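Local atomic coordinates of regulating synaptic membrane exocytosis protein 2 (Rattus norvegicus, PDB entry 2CJS), a protein that probably acts as a Rab3 effector in regulating synaptic vesicle exocytosis, here seen as its zinc-finger domain. Residues C12-K17 and C54-K59. Numbering follows the deposited sequence.
Sequences CGICHK and CNLCRK. With ZN (zinc ion), chain L; ZN (zinc ion), chain M.
I14 reaches from the C12-C15 zinc-binding loop to C54 and L56 at the start of helix 55-61. Its CD1 does most of the touching. It lies 3.7 Å from CD1 of L56, the two side chains meeting tip to tip. The same I14 CD1 rests 3.7 Å from SG of C54 and 3.8 Å from CB of C54. A second, looser touch is made by I14 CG2, 4.1 Å from CG of L56. CG1 of I14, anti to the carbonyl carbon (chi1 -48°), carries CD1 out to both C54 and L56, while CG2, anti to the backbone N, meets L56 alone. F35, T33 and C39 also pack on I14.

Zinc holds the chain on both sides of the contact. C12 and C15 bind one zinc ion, completed by C36 and C39. C54 and C57 bind the other with C28 and C31. Around the first zinc, SG of C12 accepts from the backbone N of I14 at 3.4 Å and, almost straight at 171°, from N of C15. These bonds fix the loop from which I14 projects. On the other side, C54 is the N-cap of the helix, and its SG accepts a hydrogen bond from the backbone N of C57 at 3.4 Å. One sulfur therefore binds zinc, caps the helix and meets the isoleucine methyl. Cutting I14 back to an alanine would probably open a gap beside C54 and leave L56 without its apolar mate.

Two interleaved Cys4 sites are consistent with a FYVE-like, cross-brace zinc finger. The direct contact is small and apolar. The segments' relative placement therefore probably depends more on zinc coordination and the intervening chain than on this link, which adds an apolar contact between the C12-C15 loop and a ligand of the other zinc.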
ATOM      1  N   CYS C  12      -9.424   6.316  12.514  1.00 21.96           N
ATOM      2  CA  CYS C  12     -10.461   5.316  12.277  1.00 20.88           C
ATOM      3  C   CYS C  12     -11.657   5.577  13.224  1.00 20.13           C
ATOM      4  O   CYS C  12     -11.469   5.738  14.418  1.00 20.66           O
ATOM      5  CB  CYS C  12      -9.850   3.937  12.535  1.00 20.63           C
ATOM      6  SG  CYS C  12     -11.110   2.621  12.422  1.00 20.95           S
ATOM      7  N   GLY C  13     -12.869   5.577  12.669  1.00 21.24           N
ATOM      8  CA  GLY C  13     -14.086   5.855  13.463  1.00 21.43           C
ATOM      9  C   GLY C  13     -14.569   4.672  14.288  1.00 21.68           C
ATOM     10  O   GLY C  13     -15.542   4.783  15.032  1.00 22.09           O
ATOM     11  N   ILE C  14     -13.881   3.539  14.170  1.00 20.70           N
ATOM     12  CA  ILE C  14     -14.162   2.343  14.960  1.00 21.47           C
ATOM     13  C   ILE C  14     -13.228   2.164  16.129  1.00 22.02           C
ATOM     14  O   ILE C  14     -13.682   2.083  17.276  1.00 23.07           O
ATOM     15  CB  ILE C  14     -14.148   1.044  14.070  1.00 21.75           C
ATOM     16  CG1 ILE C  14     -14.982   1.196  12.774  1.00 22.24           C
ATOM     17  CG2 ILE C  14     -14.600  -0.218  14.882  1.00 23.76           C
ATOM     18  CD1 ILE C  14     -16.559   1.423  13.013  1.00 23.04           C
ATOM     19  N   CYS C  15     -11.909   2.062  15.861  1.00 21.49           N
ATOM     20  CA  CYS C  15     -10.943   1.818  16.936  1.00 21.43           C
ATOM     21  C   CYS C  15     -10.448   3.130  17.514  1.00 21.09           C
ATOM     22  O   CYS C  15      -9.950   3.179  18.665  1.00 23.26           O
ATOM     23  CB  CYS C  15      -9.746   0.984  16.414  1.00 21.67           C
ATOM     24  SG  CYS C  15      -8.683   1.713  15.146  1.00 20.51           S
ATOM     25  N   HIS C  16     -10.614   4.209  16.759  1.00 21.24           N
ATOM     26  CA  HIS C  16     -10.143   5.569  17.219  1.00 21.16           C
ATOM     27  C   HIS C  16      -8.617   5.584  17.477  1.00 21.82           C
ATOM     28  O   HIS C  16      -8.134   6.356  18.309  1.00 23.07           O
ATOM     29  CB  HIS C  16     -10.918   6.060  18.484  1.00 23.51           C
ATOM     30  CG  HIS C  16     -12.399   6.100  18.279  1.00 24.65           C
ATOM     31  ND1 HIS C  16     -12.997   6.956  17.373  1.00 26.83           N
ATOM     32  CD2 HIS C  16     -13.391   5.344  18.809  1.00 27.85           C
ATOM     33  CE1 HIS C  16     -14.299   6.721  17.358  1.00 27.72           C
ATOM     34  NE2 HIS C  16     -14.563   5.750  18.219  1.00 24.51           N
ATOM     35  N   LYS C  17      -7.861   4.761  16.754  0.50 20.99           N
ATOM     36  CA  LYS C  17      -6.457   4.635  17.055  0.50 20.47           C
ATOM     37  C   LYS C  17      -5.642   4.826  15.756  0.50 19.47           C
ATOM     38  O   LYS C  17      -4.742   5.673  15.716  0.50 18.89           O
ATOM     39  CB  LYS C  17      -6.156   3.302  17.769  0.50 20.96           C
ATOM     40  CG  LYS C  17      -4.698   3.104  18.009  0.50 21.52           C
ATOM     41  CD  LYS C  17      -4.404   2.333  19.299  0.50 27.45           C
ATOM     42  CE  LYS C  17      -3.064   2.792  19.889  0.50 26.60           C
ATOM     43  NZ  LYS C  17      -2.271   1.723  20.513  0.50 25.43           N
ATOM     44  N   CYS C  54     -18.070  -2.042   8.009  1.00 20.83           N
ATOM     45  CA  CYS C  54     -17.322  -1.945   9.253  1.00 20.19           C
ATOM     46  C   CYS C  54     -17.747  -3.058  10.228  1.00 21.56           C
ATOM     47  O   CYS C  54     -18.832  -3.674  10.121  1.00 19.39           O
ATOM     48  CB  CYS C  54     -17.433  -0.560   9.897  1.00 20.07           C
ATOM     49  SG  CYS C  54     -19.012  -0.322  10.797  1.00 20.46           S
ATOM     50  N   ASN C  55     -16.885  -3.304  11.212  1.00 21.94           N
ATOM     51  CA  ASN C  55     -17.149  -4.410  12.132  1.00 20.25           C
ATOM     52  C   ASN C  55     -18.277  -4.125  13.113  1.00 21.27           C
ATOM     53  O   ASN C  55     -18.872  -5.058  13.641  1.00 21.75           O
ATOM     54  CB  ASN C  55     -15.860  -4.734  12.904  1.00 22.02           C
ATOM     55  CG  ASN C  55     -14.855  -5.550  12.053  1.00 20.77           C
ATOM     56  OD1 ASN C  55     -15.188  -6.053  10.963  1.00 21.40           O
ATOM     57  ND2 ASN C  55     -13.573  -5.629  12.547  1.00 22.05           N
ATOM     58  N   LEU C  56     -18.633  -2.850  13.311  1.00 21.97           N
ATOM     59  CA  LEU C  56     -19.782  -2.557  14.155  1.00 20.87           C
ATOM     60  C   LEU C  56     -21.076  -2.908  13.450  1.00 20.76           C
ATOM     61  O   LEU C  56     -21.996  -3.455  14.091  1.00 18.69           O
ATOM     62  CB  LEU C  56     -19.775  -1.099  14.629  1.00 22.62           C
ATOM     63  CG  LEU C  56     -18.579  -0.806  15.560  1.00 22.87           C
ATOM     64  CD1 LEU C  56     -18.672   0.674  15.983  1.00 21.96           C
ATOM     65  CD2 LEU C  56     -18.517  -1.714  16.794  1.00 25.81           C
ATOM     66  N   CYS C  57     -21.179  -2.568  12.177  1.00 20.00           N
ATOM     67  CA  CYS C  57     -22.356  -2.951  11.434  1.00 19.43           C
ATOM     68  C   CYS C  57     -22.398  -4.478  11.318  1.00 19.16           C
ATOM     69  O   CYS C  57     -23.474  -5.065  11.364  1.00 18.72           O
ATOM     70  CB  CYS C  57     -22.289  -2.337  10.039  1.00 20.94           C
ATOM     71  SG  CYS C  57     -22.743  -0.591  10.024  1.00 19.27           S
ATOM     72  N   ARG C  58     -21.265  -5.108  11.091  1.00 20.27           N
ATOM     73  CA  ARG C  58     -21.257  -6.594  11.091  1.00 20.13           C
ATOM     74  C   ARG C  58     -21.820  -7.142  12.380  1.00 18.54           C
ATOM     75  O   ARG C  58     -22.692  -8.037  12.365  1.00 20.52           O
ATOM     76  CB  ARG C  58     -19.846  -7.172  10.864  1.00 20.29           C
ATOM     77  CG  ARG C  58     -19.290  -6.807   9.438  1.00 22.03           C
ATOM     78  CD  ARG C  58     -17.841  -7.312   9.338  1.00 22.81           C
ATOM     79  NE  ARG C  58     -17.711  -8.778   9.517  1.00 21.76           N
ATOM     80  CZ  ARG C  58     -16.540  -9.421   9.672  1.00 22.06           C
ATOM     81  NH1 ARG C  58     -15.408  -8.731   9.730  1.00 21.29           N
ATOM     82  NH2 ARG C  58     -16.483 -10.760   9.727  1.00 20.31           N
ATOM     83  N   LYS C  59     -21.358  -6.619  13.499  1.00 19.92           N
ATOM     84  CA  LYS C  59     -21.821  -7.139  14.794  1.00 19.78           C
ATOM     85  C   LYS C  59     -23.329  -6.988  14.928  1.00 20.90           C
ATOM     86  O   LYS C  59     -24.039  -7.892  15.399  1.00 20.65           O
ATOM     87  CB  LYS C  59     -21.147  -6.394  15.942  1.00 21.87           C
ATOM     88  CG  LYS C  59     -21.599  -6.945  17.328  1.00 24.55           C
ATOM     89  CD  LYS C  59     -21.034  -8.391  17.658  1.00 32.80           C
ATOM     90  CE  LYS C  59     -21.701  -9.079  18.903  1.00 36.38           C
ATOM     91  NZ  LYS C  59     -22.860 -10.068  18.631  1.00 41.93           N
TER
HETATM   92 ZN    ZN L 201      -9.666   0.902  13.168  1.00 19.09          ZN
HETATM   93 ZN    ZN M 202     -20.768   0.442   9.407  1.00 19.02          ZN